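Local atomic coordinates of uncharacterized protein (PDB entry 2B4W), a protein that is of unknown function but belongs to a family grouped with the five-bladed beta-propeller beta-fructosidases, so a role in carbohydrate binding or processing is possible. Residues E16-T21 and E288-I293; S58-F63 and L77-E82; N91-G96 and G117-L122; D142-V147 and I163-D168; D262-S267 and L279-G284. All coordinates share one frame; numbering follows the deposited sequence.

Residues 16-21 near the N terminus wait for a partner until almost the end of the chain, when contact 1 sets them against residues 288-293 and closes a loop of 266 residues. Contacts 2 to 5 all fall within that loop, one after another, and none crosses another. Contact 2 joins strand 59-67 to the loop leading out of its sheet, contact 3 belongs to the next four-stranded sheet, and contact 4 to the one after it. Contact 5 is a hairpin whose second strand lies beside strand 287-293 of contact 1. Trp79 and Phe95 meet between contacts 2 and 3; Ile94 and Ile167 touch between contacts 3 and 4.

Contact 1. Residues E16-T21 and E288-I293; sequences ESVLLT and EGRITI
Val18 and Arg290 form a hydrogen-bonded pair in an antiparallel strand contact that joins strand 16-23, early in the chain, to strand 287-293, late in the chain. Two backbone bonds link the pair, Val18 N to Arg290 O and Arg290 N to Val18 O, each 3.0 Å long. Leu20 N continues the ladder to Glu288 O at 2.8 Å, and Thr292 N binds Glu16 O at the far end. Pairing of an early with a late strand in one sheet is how many beta-propellers close their ring, the so-called velcro; the arrangement here is consistent with it, with strand 277-283 on the other flank of 287-293.

On the face shared by Glu16, Val18, Arg290 and Thr292 runs a salt bridge. The Arg290 chain is extended as far as CD and then bends at chi3 (76°), which swings its guanidinium back over the partner strand. Both terminal nitrogens converge on one oxygen: NH1 lies 2.9 Å from Glu16 OE1, and NH2 3.3 Å from the same atom. The carboxylate stands almost perpendicular to the guanidinium, 88° between the planes, so this is an end-on grip rather than a paired one. A water bridges Glu16 OE1 and Arg290 NH2. Asp69 binds NE and Asp278 binds NH1, so three carboxylates share the cation and fix the rotation of the guanidinium; Asp278 also takes Thr292 OG1. Val18 CG2 lies 3.8 Å from Arg290 NE. Farther along, Leu20 CD1 runs beside the aliphatic part of Glu288, 3.8 Å from its CG.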
# COMPACT_ATOMS: atom_id res chain seq x y z
N GLU A 16 -17.26 -10.21 -1.58
CA GLU A 16 -16.59 -10.83 -2.72
C GLU A 16 -15.15 -11.11 -2.27
O GLU A 16 -14.64 -10.33 -1.46
CB GLU A 16 -16.54 -9.99 -3.99
CG GLU A 16 -17.75 -9.20 -4.41
CD GLU A 16 -17.64 -8.41 -5.68
OE1 GLU A 16 -16.64 -8.51 -6.42
OE2 GLU A 16 -18.61 -7.65 -5.92
N SER A 17 -14.56 -12.16 -2.80
CA SER A 17 -13.23 -12.63 -2.39
C SER A 17 -12.60 -13.41 -3.53
O SER A 17 -13.09 -14.46 -3.97
CB SER A 17 -13.37 -13.43 -1.10
OG SER A 17 -12.15 -14.00 -0.68
N VAL A 18 -11.51 -12.86 -4.06
CA VAL A 18 -10.83 -13.42 -5.21
C VAL A 18 -9.31 -13.25 -5.04
O VAL A 18 -8.89 -12.45 -4.19
CB VAL A 18 -11.19 -12.79 -6.56
CG1 VAL A 18 -12.68 -12.85 -6.87
CG2 VAL A 18 -10.71 -11.34 -6.60
N LEU A 19 -8.61 -14.01 -5.88
CA LEU A 19 -7.17 -13.83 -6.05
C LEU A 19 -6.94 -13.32 -7.46
O LEU A 19 -7.58 -13.81 -8.40
CB LEU A 19 -6.38 -15.10 -5.77
CG LEU A 19 -6.35 -15.55 -4.30
CD1 LEU A 19 -5.60 -16.87 -4.19
CD2 LEU A 19 -5.75 -14.49 -3.40
N LEU A 20 -6.07 -12.32 -7.59
CA LEU A 20 -5.78 -11.82 -8.93
C LEU A 20 -5.03 -12.91 -9.70
O LEU A 20 -4.31 -13.70 -9.08
CB LEU A 20 -4.92 -10.56 -8.94
CG LEU A 20 -5.41 -9.37 -8.10
CD1 LEU A 20 -4.83 -8.06 -8.59
CD2 LEU A 20 -6.92 -9.33 -8.10
N THR A 21 -5.21 -12.92 -11.00
CA THR A 21 -4.45 -13.80 -11.88
C THR A 21 -3.51 -12.89 -12.67
O THR A 21 -3.94 -11.82 -13.11
CB THR A 21 -5.26 -14.66 -12.87
OG1 THR A 21 -5.93 -13.82 -13.81
CG2 THR A 21 -6.31 -15.48 -12.14
N GLU A 288 -1.71 -11.93 -4.74
CA GLU A 288 -2.41 -10.65 -4.59
C GLU A 288 -3.90 -10.94 -4.53
O GLU A 288 -4.41 -11.63 -5.40
CB GLU A 288 -2.04 -9.68 -5.71
CG GLU A 288 -2.47 -8.24 -5.59
CD GLU A 288 -1.92 -7.42 -4.45
OE1 GLU A 288 -0.83 -7.75 -3.92
OE2 GLU A 288 -2.55 -6.39 -4.08
N GLY A 289 -4.57 -10.42 -3.49
CA GLY A 289 -5.99 -10.65 -3.39
C GLY A 289 -6.80 -9.37 -3.47
O GLY A 289 -6.30 -8.25 -3.30
N ARG A 290 -8.09 -9.55 -3.73
CA ARG A 290 -9.09 -8.50 -3.66
C ARG A 290 -10.33 -9.02 -2.92
O ARG A 290 -10.87 -10.07 -3.29
CB ARG A 290 -9.48 -8.03 -5.06
CG ARG A 290 -10.69 -7.11 -5.08
CD ARG A 290 -11.16 -6.77 -6.46
NE ARG A 290 -11.88 -7.80 -7.19
CZ ARG A 290 -13.13 -8.20 -6.96
NH1 ARG A 290 -13.88 -7.69 -6.00
NH2 ARG A 290 -13.68 -9.16 -7.70
N ILE A 291 -10.76 -8.27 -1.91
CA ILE A 291 -12.02 -8.50 -1.22
C ILE A 291 -12.82 -7.19 -1.29
O ILE A 291 -12.19 -6.12 -1.26
CB ILE A 291 -11.91 -8.93 0.26
CG1 ILE A 291 -11.12 -7.96 1.13
CG2 ILE A 291 -11.40 -10.38 0.32
CD1 ILE A 291 -10.98 -8.27 2.62
N THR A 292 -14.13 -7.35 -1.38
CA THR A 292 -15.09 -6.24 -1.39
C THR A 292 -15.67 -6.16 0.01
O THR A 292 -16.19 -7.14 0.53
CB THR A 292 -16.15 -6.44 -2.48
OG1 THR A 292 -15.51 -6.56 -3.77
CG2 THR A 292 -17.08 -5.25 -2.57
N ILE A 293 -15.56 -4.98 0.61
CA ILE A 293 -15.85 -4.65 1.97
C ILE A 293 -16.56 -3.29 2.06
O ILE A 293 -16.57 -2.52 1.11
CB ILE A 293 -14.55 -4.63 2.79
CG1 ILE A 293 -13.50 -3.63 2.32
CG2 ILE A 293 -13.92 -6.02 2.82
CD1 ILE A 293 -12.50 -3.25 3.39
O HOH W 1 -15.85 -10.79 -8.19
O HOH W 2 -2.35 -13.82 -7.07

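Contact 2. Residues S58-F63 and L77-E82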
# COMPACT_ATOMS: atom_id res chain seq x y z
N SER A 58 13.46 -9.70 -5.78
CA SER A 58 12.32 -9.10 -6.46
C SER A 58 12.76 -8.03 -7.45
O SER A 58 13.82 -7.47 -7.24
CB SER A 58 11.38 -8.46 -5.42
OG SER A 58 11.30 -9.45 -4.42
N HIS A 59 11.89 -7.86 -8.43
CA HIS A 59 11.88 -6.70 -9.30
C HIS A 59 10.42 -6.24 -9.38
O HIS A 59 9.55 -6.93 -8.85
CB HIS A 59 12.45 -7.02 -10.68
CG HIS A 59 11.65 -8.03 -11.43
ND1 HIS A 59 11.62 -9.36 -11.10
CD2 HIS A 59 10.84 -7.91 -12.50
CE1 HIS A 59 10.83 -10.02 -11.93
NE2 HIS A 59 10.33 -9.15 -12.81
N VAL A 60 10.16 -5.10 -10.00
CA VAL A 60 8.79 -4.64 -10.12
C VAL A 60 8.38 -4.60 -11.59
O VAL A 60 9.12 -4.12 -12.45
CB VAL A 60 8.56 -3.23 -9.54
CG1 VAL A 60 7.25 -2.67 -10.11
CG2 VAL A 60 8.56 -3.26 -8.02
N ARG A 61 7.19 -5.11 -11.87
CA ARG A 61 6.63 -4.98 -13.21
C ARG A 61 5.36 -4.13 -13.20
O ARG A 61 4.70 -3.96 -12.17
CB ARG A 61 6.32 -6.34 -13.81
CG ARG A 61 7.55 -7.19 -14.11
CD ARG A 61 8.42 -6.62 -15.20
NE ARG A 61 7.93 -6.78 -16.55
CZ ARG A 61 7.61 -7.80 -17.30
NH1 ARG A 61 7.70 -9.07 -16.92
NH2 ARG A 61 7.19 -7.54 -18.53
N LEU A 62 5.04 -3.60 -14.36
CA LEU A 62 3.77 -2.91 -14.59
C LEU A 62 2.84 -3.91 -15.30
O LEU A 62 3.32 -4.48 -16.28
CB LEU A 62 3.92 -1.67 -15.45
CG LEU A 62 2.66 -0.90 -15.84
CD1 LEU A 62 2.07 -0.14 -14.65
CD2 LEU A 62 2.97 0.05 -16.99
N PHE A 63 1.62 -4.06 -14.79
CA PHE A 63 0.57 -4.85 -15.37
C PHE A 63 -0.68 -4.03 -15.75
O PHE A 63 -1.13 -3.13 -15.04
CB PHE A 63 0.10 -5.95 -14.42
CG PHE A 63 1.17 -6.89 -13.91
CD1 PHE A 63 2.00 -6.51 -12.89
CD2 PHE A 63 1.30 -8.15 -14.47
CE1 PHE A 63 2.99 -7.38 -12.43
CE2 PHE A 63 2.26 -9.03 -14.02
CZ PHE A 63 3.10 -8.62 -13.01
N LEU A 77 9.48 -3.10 -19.26
CA LEU A 77 9.47 -2.13 -18.18
C LEU A 77 9.74 -2.90 -16.88
O LEU A 77 9.07 -3.90 -16.63
CB LEU A 77 8.16 -1.41 -18.01
CG LEU A 77 7.64 -0.49 -19.11
CD1 LEU A 77 6.27 0.05 -18.72
CD2 LEU A 77 8.61 0.65 -19.34
N SER A 78 10.68 -2.41 -16.08
CA SER A 78 10.86 -3.00 -14.76
C SER A 78 11.67 -2.06 -13.88
O SER A 78 12.30 -1.13 -14.36
CB SER A 78 11.56 -4.36 -14.87
OG SER A 78 12.94 -4.17 -15.09
N TRP A 79 11.62 -2.31 -12.58
CA TRP A 79 12.32 -1.53 -11.58
C TRP A 79 12.92 -2.50 -10.56
O TRP A 79 12.30 -3.51 -10.25
CB TRP A 79 11.40 -0.50 -10.91
CG TRP A 79 10.78 0.45 -11.90
CD1 TRP A 79 11.23 1.71 -12.17
CD2 TRP A 79 9.63 0.25 -12.74
NE1 TRP A 79 10.44 2.30 -13.13
CE2 TRP A 79 9.44 1.43 -13.49
CE3 TRP A 79 8.73 -0.80 -12.94
CZ2 TRP A 79 8.40 1.56 -14.41
CZ3 TRP A 79 7.69 -0.69 -13.84
CH2 TRP A 79 7.54 0.51 -14.57
N GLU A 80 14.13 -2.20 -10.08
CA GLU A 80 14.81 -3.04 -9.11
C GLU A 80 14.38 -2.66 -7.70
O GLU A 80 15.14 -2.04 -6.97
CB GLU A 80 16.34 -2.92 -9.15
CG GLU A 80 16.88 -3.12 -10.55
CD GLU A 80 16.64 -4.51 -11.08
OE1 GLU A 80 16.88 -5.47 -10.32
OE2 GLU A 80 16.20 -4.64 -12.24
N LEU A 81 13.15 -3.04 -7.37
CA LEU A 81 12.58 -2.74 -6.08
C LEU A 81 11.63 -3.84 -5.64
O LEU A 81 11.25 -4.66 -6.47
CB LEU A 81 11.80 -1.40 -6.13
CG LEU A 81 12.47 -0.17 -6.72
CD1 LEU A 81 11.46 0.82 -7.26
CD2 LEU A 81 13.37 0.51 -5.69
N GLU A 82 11.25 -3.80 -4.37
CA GLU A 82 10.20 -4.52 -3.70
C GLU A 82 9.02 -3.60 -3.35
O GLU A 82 9.18 -2.38 -3.27
CB GLU A 82 10.69 -5.15 -2.38
CG GLU A 82 12.04 -5.85 -2.50
CD GLU A 82 12.48 -6.51 -1.22
OE1 GLU A 82 12.08 -6.06 -0.12
OE2 GLU A 82 13.24 -7.49 -1.32
O HOH W 3 14.40 -7.53 -3.55
O HOH W 4 15.71 -6.05 -7.96
O HOH W 5 6.50 -4.23 -16.82
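Trp79 and Val60 are joined by both backbone and side chain, and the indole shows how one large group can serve several strands. The backbone pair is a single antiparallel bridge: Val60 N donates to Trp79 O at 2.7 Å, and Trp79 N returns a bond to a lone pair of Val60 O. Trp79 O also takes a weak bond from Leu81 N across an inverse gamma turn centred on Glu80, which ends the pairing.

From Trp79 CB, which lies 4.2 Å from Val60 CB, the chain leaves with CG beside its own backbone N (chi1 -58°), and this carries the six-membered ring along strand 59-67 from Val60 toward Leu62. CE3 then meets two parts of Val60, 3.4 Å from its carbonyl O and 3.7 Å from its CG1. Next along the rim, CZ3 has Leu62 N at 4.0 Å, in the plane of the indole, with Leu62 CB slightly farther off.

Leu62 CD2 in turn packs alongside Leu77 CD1 at 3.7 Å. Arg61 folds back through two bends to bring NE to Leu77 O, a weak bond backed by a water that contacts both; its NH2 is held by Val74 O. Other waters tie Ser58 N to Glu82 OE2 and Ser58 O to Glu80 OE1. By contrast, Leu81 O is buried against Val60 CG2, 3.4 Å away, and has no polar partner.

Tyr46 of strand 42-50 meets the indole edge-to-face, while from the following sheet Phe95 of strand 92-100 lies against CD1 and Leu122 of strand 121-127 against CZ2.

Contact 3. Residues N91-G96 and G117-L122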
# COMPACT_ATOMS: atom_id res chain seq x y z
N ASN A 91 -1.33 16.22 -10.16
CA ASN A 91 -1.56 15.70 -11.51
C ASN A 91 -0.47 14.82 -12.06
O ASN A 91 -0.44 14.56 -13.25
CB ASN A 91 -1.83 16.91 -12.45
CG ASN A 91 -3.09 17.58 -11.91
OD1 ASN A 91 -3.08 18.75 -11.55
ND2 ASN A 91 -4.20 16.84 -11.82
N GLU A 92 0.40 14.32 -11.17
CA GLU A 92 1.40 13.36 -11.59
C GLU A 92 1.56 12.26 -10.54
O GLU A 92 1.14 12.38 -9.39
CB GLU A 92 2.74 14.03 -11.88
CG GLU A 92 3.55 14.39 -10.66
CD GLU A 92 4.98 14.82 -10.94
OE1 GLU A 92 5.48 14.59 -12.06
OE2 GLU A 92 5.62 15.41 -10.03
N MSE A 93 2.19 11.21 -11.05
CA MSE A 93 2.51 10.03 -10.27
C MSE A 93 3.84 10.27 -9.52
O MSE A 93 4.81 10.72 -10.12
CB MSE A 93 2.60 8.78 -11.15
CG MSE A 93 2.87 7.50 -10.37
SE MSE A 93 3.07 5.90 -11.43
CE MSE A 93 1.17 5.53 -11.28
N ILE A 94 3.82 9.95 -8.25
CA ILE A 94 4.89 9.74 -7.30
C ILE A 94 4.87 8.23 -7.01
O ILE A 94 3.98 7.74 -6.32
CB ILE A 94 4.75 10.56 -6.04
CG1 ILE A 94 4.74 12.07 -6.25
CG2 ILE A 94 5.86 10.21 -5.03
CD1 ILE A 94 5.69 12.54 -7.33
N PHE A 95 5.84 7.56 -7.61
CA PHE A 95 6.01 6.11 -7.54
C PHE A 95 7.22 5.79 -6.65
O PHE A 95 8.24 6.46 -6.73
CB PHE A 95 6.20 5.52 -8.91
CG PHE A 95 6.75 4.11 -8.99
CD1 PHE A 95 5.91 3.01 -8.90
CD2 PHE A 95 8.10 3.86 -9.17
CE1 PHE A 95 6.41 1.71 -9.00
CE2 PHE A 95 8.61 2.58 -9.28
CZ PHE A 95 7.76 1.49 -9.22
N GLY A 96 7.06 4.76 -5.83
CA GLY A 96 8.13 4.35 -4.95
C GLY A 96 8.18 2.86 -4.75
O GLY A 96 7.32 2.03 -5.05
N GLY A 117 6.71 11.39 -12.35
CA GLY A 117 6.47 11.45 -13.78
C GLY A 117 5.09 10.95 -14.18
O GLY A 117 4.08 11.23 -13.55
N THR A 118 5.10 10.23 -15.29
CA THR A 118 3.94 9.49 -15.78
C THR A 118 4.23 8.02 -15.55
O THR A 118 5.41 7.68 -15.39
CB THR A 118 3.68 9.85 -17.26
OG1 THR A 118 2.37 9.42 -17.65
CG2 THR A 118 4.66 9.10 -18.13
N PRO A 119 3.25 7.13 -15.49
CA PRO A 119 3.43 5.71 -15.13
C PRO A 119 4.32 4.94 -16.12
O PRO A 119 4.81 3.88 -15.71
CB PRO A 119 2.00 5.14 -15.21
CG PRO A 119 1.14 6.35 -14.95
CD PRO A 119 1.86 7.46 -15.69
N ASP A 120 4.52 5.57 -17.22
CA ASP A 120 5.29 5.28 -18.39
C ASP A 120 6.70 5.87 -18.39
O ASP A 120 7.60 5.35 -19.05
CB ASP A 120 4.57 5.84 -19.63
CG ASP A 120 3.96 4.86 -20.57
OD1 ASP A 120 4.50 3.78 -20.88
OD2 ASP A 120 2.90 5.21 -21.17
N GLU A 121 6.87 6.99 -17.68
CA GLU A 121 8.15 7.67 -17.59
C GLU A 121 8.41 8.23 -16.19
O GLU A 121 8.05 9.36 -15.86
CB GLU A 121 8.25 8.81 -18.61
CG GLU A 121 8.45 8.38 -20.06
CD GLU A 121 8.13 9.49 -21.05
OE1 GLU A 121 8.94 10.44 -21.20
OE2 GLU A 121 7.05 9.42 -21.69
N LEU A 122 9.05 7.41 -15.38
CA LEU A 122 9.33 7.71 -13.99
C LEU A 122 10.79 8.05 -13.74
O LEU A 122 11.70 7.33 -14.14
CB LEU A 122 8.91 6.52 -13.11
CG LEU A 122 7.39 6.24 -13.20
CD1 LEU A 122 7.02 4.91 -12.59
CD2 LEU A 122 6.62 7.39 -12.54
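The Phe95 ring receives Leu122 CD1 obliquely, as an off-centre CH-pi contact: the methyl is 4.1 Å from the ring centroid and 29° off the normal, leaning toward CG and CD2, each 3.7 Å from it. The two side chains meet at about a right angle. The Tyr46 ring also touches Phe95, its plane turned about 45° to that of the phenylalanine. The puckered ring of Pro119 lies against the end of Met93, a selenomethionine. Extended through chi1 and chi2 (both -177°), Met93 carries SE out to 3.7 Å from Pro119 CA before chi3 bends and lays CE 3.8 Å from Pro119 CG. Leu122 CD2 approaches the same selenium, so Leu122 touches both residues, CD1 on the Phe95 ring and CD2 between the selenium and Phe95 CB.

Beneath this apolar layer, two backbone bonds join Met93 and Gly117: Met93 N to Gly117 O, and Gly117 N to Met93 O at 3.0 Å. The Glu92 carboxylate comes near Gly117 but is paired with Arg116 instead.

Just beyond the bridge, Thr118 to Glu121 form a type I beta turn, tied by Glu121 N to Thr118 O and by Thr118 N to Glu121 O. It reverses the chain between strands 110-116 and 121-127. A four-stranded antiparallel meander of this kind is the usual form of a beta-propeller blade, the fold expected for this clan.

Contact 4. Residues D142-V147 and I163-D168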
# COMPACT_ATOMS: atom_id res chain seq x y z
N ASP A 142 -5.28 21.37 1.60
CA ASP A 142 -4.78 22.68 1.22
C ASP A 142 -3.69 22.60 0.16
O ASP A 142 -3.17 23.63 -0.29
CB ASP A 142 -4.25 23.37 2.47
CG ASP A 142 -2.92 22.86 2.98
OD1 ASP A 142 -2.36 21.85 2.50
OD2 ASP A 142 -2.42 23.53 3.93
N GLY A 143 -3.34 21.37 -0.20
CA GLY A 143 -2.42 21.12 -1.27
C GLY A 143 -1.01 20.78 -0.86
O GLY A 143 -0.18 20.40 -1.70
N ARG A 144 -0.69 20.90 0.43
CA ARG A 144 0.67 20.54 0.84
C ARG A 144 0.78 19.03 0.96
O ARG A 144 -0.20 18.31 0.69
CB ARG A 144 1.03 21.25 2.15
CG ARG A 144 1.17 22.76 2.05
CD ARG A 144 1.55 23.36 3.41
NE ARG A 144 0.39 23.42 4.30
CZ ARG A 144 0.43 23.50 5.62
NH1 ARG A 144 1.57 23.54 6.28
NH2 ARG A 144 -0.71 23.55 6.33
N LEU A 145 1.96 18.55 1.34
CA LEU A 145 2.29 17.13 1.30
C LEU A 145 2.30 16.49 2.68
O LEU A 145 3.11 16.81 3.54
CB LEU A 145 3.64 16.96 0.61
CG LEU A 145 4.07 15.52 0.30
CD1 LEU A 145 3.44 15.00 -0.97
CD2 LEU A 145 5.59 15.44 0.20
N GLY A 146 1.37 15.55 2.90
CA GLY A 146 1.46 14.73 4.10
C GLY A 146 2.44 13.60 3.89
O GLY A 146 2.44 12.92 2.85
N VAL A 147 3.31 13.38 4.88
CA VAL A 147 4.26 12.27 4.75
C VAL A 147 4.24 11.39 6.00
O VAL A 147 4.32 11.84 7.14
CB VAL A 147 5.70 12.74 4.48
CG1 VAL A 147 6.57 11.54 4.09
CG2 VAL A 147 5.76 13.81 3.39
N ILE A 163 3.93 17.07 8.01
CA ILE A 163 3.43 17.79 6.85
C ILE A 163 4.54 18.59 6.18
O ILE A 163 5.12 19.43 6.87
CB ILE A 163 2.31 18.78 7.24
CG1 ILE A 163 1.08 18.11 7.85
CG2 ILE A 163 1.96 19.65 6.05
CD1 ILE A 163 0.10 19.06 8.51
N LEU A 164 4.81 18.39 4.90
CA LEU A 164 5.83 19.22 4.24
C LEU A 164 5.19 20.19 3.25
O LEU A 164 4.03 20.00 2.90
CB LEU A 164 6.85 18.35 3.52
CG LEU A 164 7.63 17.29 4.25
CD1 LEU A 164 8.49 16.51 3.24
CD2 LEU A 164 8.52 17.87 5.33
N ASN A 165 5.94 21.21 2.79
CA ASN A 165 5.41 22.17 1.84
C ASN A 165 5.17 21.57 0.46
O ASN A 165 4.25 22.02 -0.24
CB ASN A 165 6.31 23.40 1.65
CG ASN A 165 6.39 24.23 2.92
OD1 ASN A 165 5.36 24.59 3.50
ND2 ASN A 165 7.60 24.52 3.36
N SER A 166 5.99 20.61 0.07
CA SER A 166 5.91 20.04 -1.26
C SER A 166 6.87 18.88 -1.44
O SER A 166 7.71 18.63 -0.58
CB SER A 166 6.28 21.05 -2.34
OG SER A 166 7.66 21.35 -2.22
N ILE A 167 6.70 18.24 -2.61
CA ILE A 167 7.47 17.04 -2.90
C ILE A 167 8.97 17.31 -3.01
O ILE A 167 9.79 16.42 -2.79
CB ILE A 167 6.99 16.36 -4.20
CG1 ILE A 167 7.24 14.86 -4.24
CG2 ILE A 167 7.64 17.06 -5.39
CD1 ILE A 167 6.66 14.02 -3.13
N ASP A 168 9.26 18.55 -3.35
CA ASP A 168 10.59 19.11 -3.41
C ASP A 168 11.30 19.12 -2.07
O ASP A 168 12.50 19.38 -2.02
CB ASP A 168 10.53 20.56 -3.90
CG ASP A 168 9.97 20.66 -5.30
OD1 ASP A 168 10.44 19.89 -6.16
OD2 ASP A 168 9.07 21.49 -5.50
O HOH W 6 2.50 21.02 -2.25
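Leu145 and Leu164 make the first shell: a hydrogen-bonded antiparallel pair in which Leu164 N donates to Leu145 O at 2.7 Å and Leu145 N to Leu164 O at 3.0 Å. Their side chains lie on one face of the sheet, but each finds its nearest apolar neighbour elsewhere in the contact. Leu145, with CG opposite its backbone N (chi1 -172°), directs CD2 to Ile167 CD1 at 3.8 Å; Leu164 CD1 crosses Val147 CG2 at the same separation. Ile167 thus follows the strand end and folds in as the chain enters a 3-10 turn, its CD1 also touching Ile94 of the preceding sheet. Val137 of strand 136-139 and Leu170 bound this apolar group.

At the outer end, Arg144 works on several levels. Its CB rests 3.3 Å from Leu164 O. Its guanidinium lies over Ile163, with CG2 3.9 Å from NH1 and displaced toward the rim of the flat group. Asp142 fixes that orientation: a single oxygen, OD2, takes bonds from both NE and NH2 within the guanidinium plane, 2.8 Å from NE. The carboxylate's other oxygen, OD1, accepts from Arg144 N, closing an Asx turn that sets the bend before strand 145-149. Gly143 O and Asn165 O share one water, which links the two loops where the strands part, while Asn165 ND2 is bonded to Glu169.

Strands 145-149 and 159-164 form a beta hairpin, the two middle strands of a four-stranded antiparallel sheet, as expected of a beta-propeller blade.

Contact 5. Residues D262-S267 and L279-G284; sequences DCVFAS and LYSGVG
Phe265 and Gly282 are a hydrogen-bonded pair in the beta hairpin of strands 264-271 and 277-283, a fully buried contact about 9 Å from the centre of the chain. Phe265 N donates to Gly282 O at 2.9 Å and Gly282 N to Phe265 O at 2.8 Å. One bond flanks this pair on either side: Ser267 N to Tyr280 O, and Gly284 N to Cys263 O, where the chain leaves the ladder. The strand segments are splayed, with 141° between their directions, a marked twist for neighbours.

Gly282 O is gripped twice. As Phe265 N reaches it from one face of the carbonyl plane, the hydroxyl of Ser281 comes from the opposite face, OG donating at 3.0 Å. With OG opposite its own backbone N (chi1 -165°), Ser281 can curl round to the next residue's carbonyl and still be bonded to Asn226 of strand 223-231. Val264, on the sheet face of Ser281, packs CG1 4.2 Å from Val283 CG2. Ser267 turns toward the partner strand, CB 3.1 Å from Tyr280 O, while its OG lies between Glu288 of strand 287-293 and Cys33 O, bonded to each and linking the hairpin to both.

Both serines thus find partners beyond the hairpin, Ser281 in strand 223-231, Ser267 in strand 287-293. In so buried a setting, such bonds would pay for placing hydroxyls inside.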
# COMPACT_ATOMS: atom_id res chain seq x y z
N ASP A 262 -0.68 -16.39 8.31
CA ASP A 262 -1.66 -15.43 8.78
C ASP A 262 -1.25 -13.99 8.46
O ASP A 262 -1.50 -13.11 9.29
CB ASP A 262 -1.88 -15.59 10.29
CG ASP A 262 -3.25 -15.06 10.68
OD1 ASP A 262 -4.02 -14.62 9.79
OD2 ASP A 262 -3.54 -15.07 11.90
N CYS A 263 -0.64 -13.80 7.31
CA CYS A 263 -0.13 -12.54 6.81
C CYS A 263 -0.85 -11.97 5.58
O CYS A 263 -0.90 -12.64 4.56
CB CYS A 263 1.35 -12.71 6.41
SG CYS A 263 2.11 -11.24 5.65
N VAL A 264 -1.37 -10.74 5.64
CA VAL A 264 -1.79 -10.00 4.45
C VAL A 264 -1.24 -8.57 4.53
O VAL A 264 -1.25 -7.95 5.58
CB VAL A 264 -3.30 -9.88 4.22
CG1 VAL A 264 -3.88 -11.18 3.69
CG2 VAL A 264 -3.96 -9.42 5.51
N PHE A 265 -0.76 -8.06 3.40
CA PHE A 265 -0.07 -6.76 3.42
C PHE A 265 -0.75 -5.84 2.43
O PHE A 265 -0.60 -6.09 1.22
CB PHE A 265 1.37 -7.08 3.07
CG PHE A 265 2.33 -5.92 2.95
CD1 PHE A 265 2.42 -5.22 1.75
CD2 PHE A 265 3.12 -5.54 4.02
CE1 PHE A 265 3.29 -4.16 1.64
CE2 PHE A 265 4.00 -4.47 3.90
CZ PHE A 265 4.09 -3.77 2.71
N ALA A 266 -1.45 -4.87 2.96
CA ALA A 266 -2.36 -3.98 2.25
C ALA A 266 -1.73 -3.31 1.04
O ALA A 266 -0.60 -2.82 1.06
CB ALA A 266 -2.89 -2.90 3.20
N SER A 267 -2.49 -3.27 -0.05
CA SER A 267 -2.07 -2.55 -1.25
C SER A 267 -2.78 -1.19 -1.34
O SER A 267 -2.16 -0.15 -1.41
CB SER A 267 -2.34 -3.38 -2.50
OG SER A 267 -1.66 -4.62 -2.42
N LEU A 279 -10.74 -3.73 -1.66
CA LEU A 279 -9.46 -3.85 -1.02
C LEU A 279 -8.57 -4.86 -1.74
O LEU A 279 -8.90 -6.04 -1.86
CB LEU A 279 -9.69 -4.30 0.42
CG LEU A 279 -8.45 -4.47 1.29
CD1 LEU A 279 -7.66 -3.16 1.36
CD2 LEU A 279 -8.86 -4.93 2.68
N TYR A 280 -7.43 -4.37 -2.21
CA TYR A 280 -6.33 -5.11 -2.80
C TYR A 280 -5.24 -5.30 -1.76
O TYR A 280 -4.87 -4.39 -1.00
CB TYR A 280 -5.81 -4.36 -4.02
CG TYR A 280 -6.80 -4.31 -5.16
CD1 TYR A 280 -7.86 -3.42 -5.21
CD2 TYR A 280 -6.65 -5.20 -6.22
CE1 TYR A 280 -8.75 -3.40 -6.27
CE2 TYR A 280 -7.53 -5.19 -7.27
CZ TYR A 280 -8.58 -4.29 -7.30
OH TYR A 280 -9.42 -4.35 -8.39
N SER A 281 -4.74 -6.54 -1.71
CA SER A 281 -3.75 -6.87 -0.71
C SER A 281 -2.78 -7.94 -1.19
O SER A 281 -3.18 -8.81 -1.96
CB SER A 281 -4.42 -7.42 0.55
OG SER A 281 -3.53 -7.42 1.67
N GLY A 282 -1.54 -7.82 -0.70
CA GLY A 282 -0.63 -8.96 -0.82
C GLY A 282 -1.15 -10.03 0.14
O GLY A 282 -1.65 -9.69 1.21
N VAL A 283 -1.04 -11.28 -0.27
CA VAL A 283 -1.52 -12.43 0.48
C VAL A 283 -0.40 -13.45 0.71
O VAL A 283 0.17 -13.95 -0.26
CB VAL A 283 -2.69 -13.07 -0.30
CG1 VAL A 283 -3.13 -14.34 0.40
CG2 VAL A 283 -3.85 -12.08 -0.44
N GLY A 284 -0.06 -13.76 1.96
CA GLY A 284 0.96 -14.76 2.26
C GLY A 284 2.32 -14.53 1.66
O GLY A 284 3.13 -15.47 1.61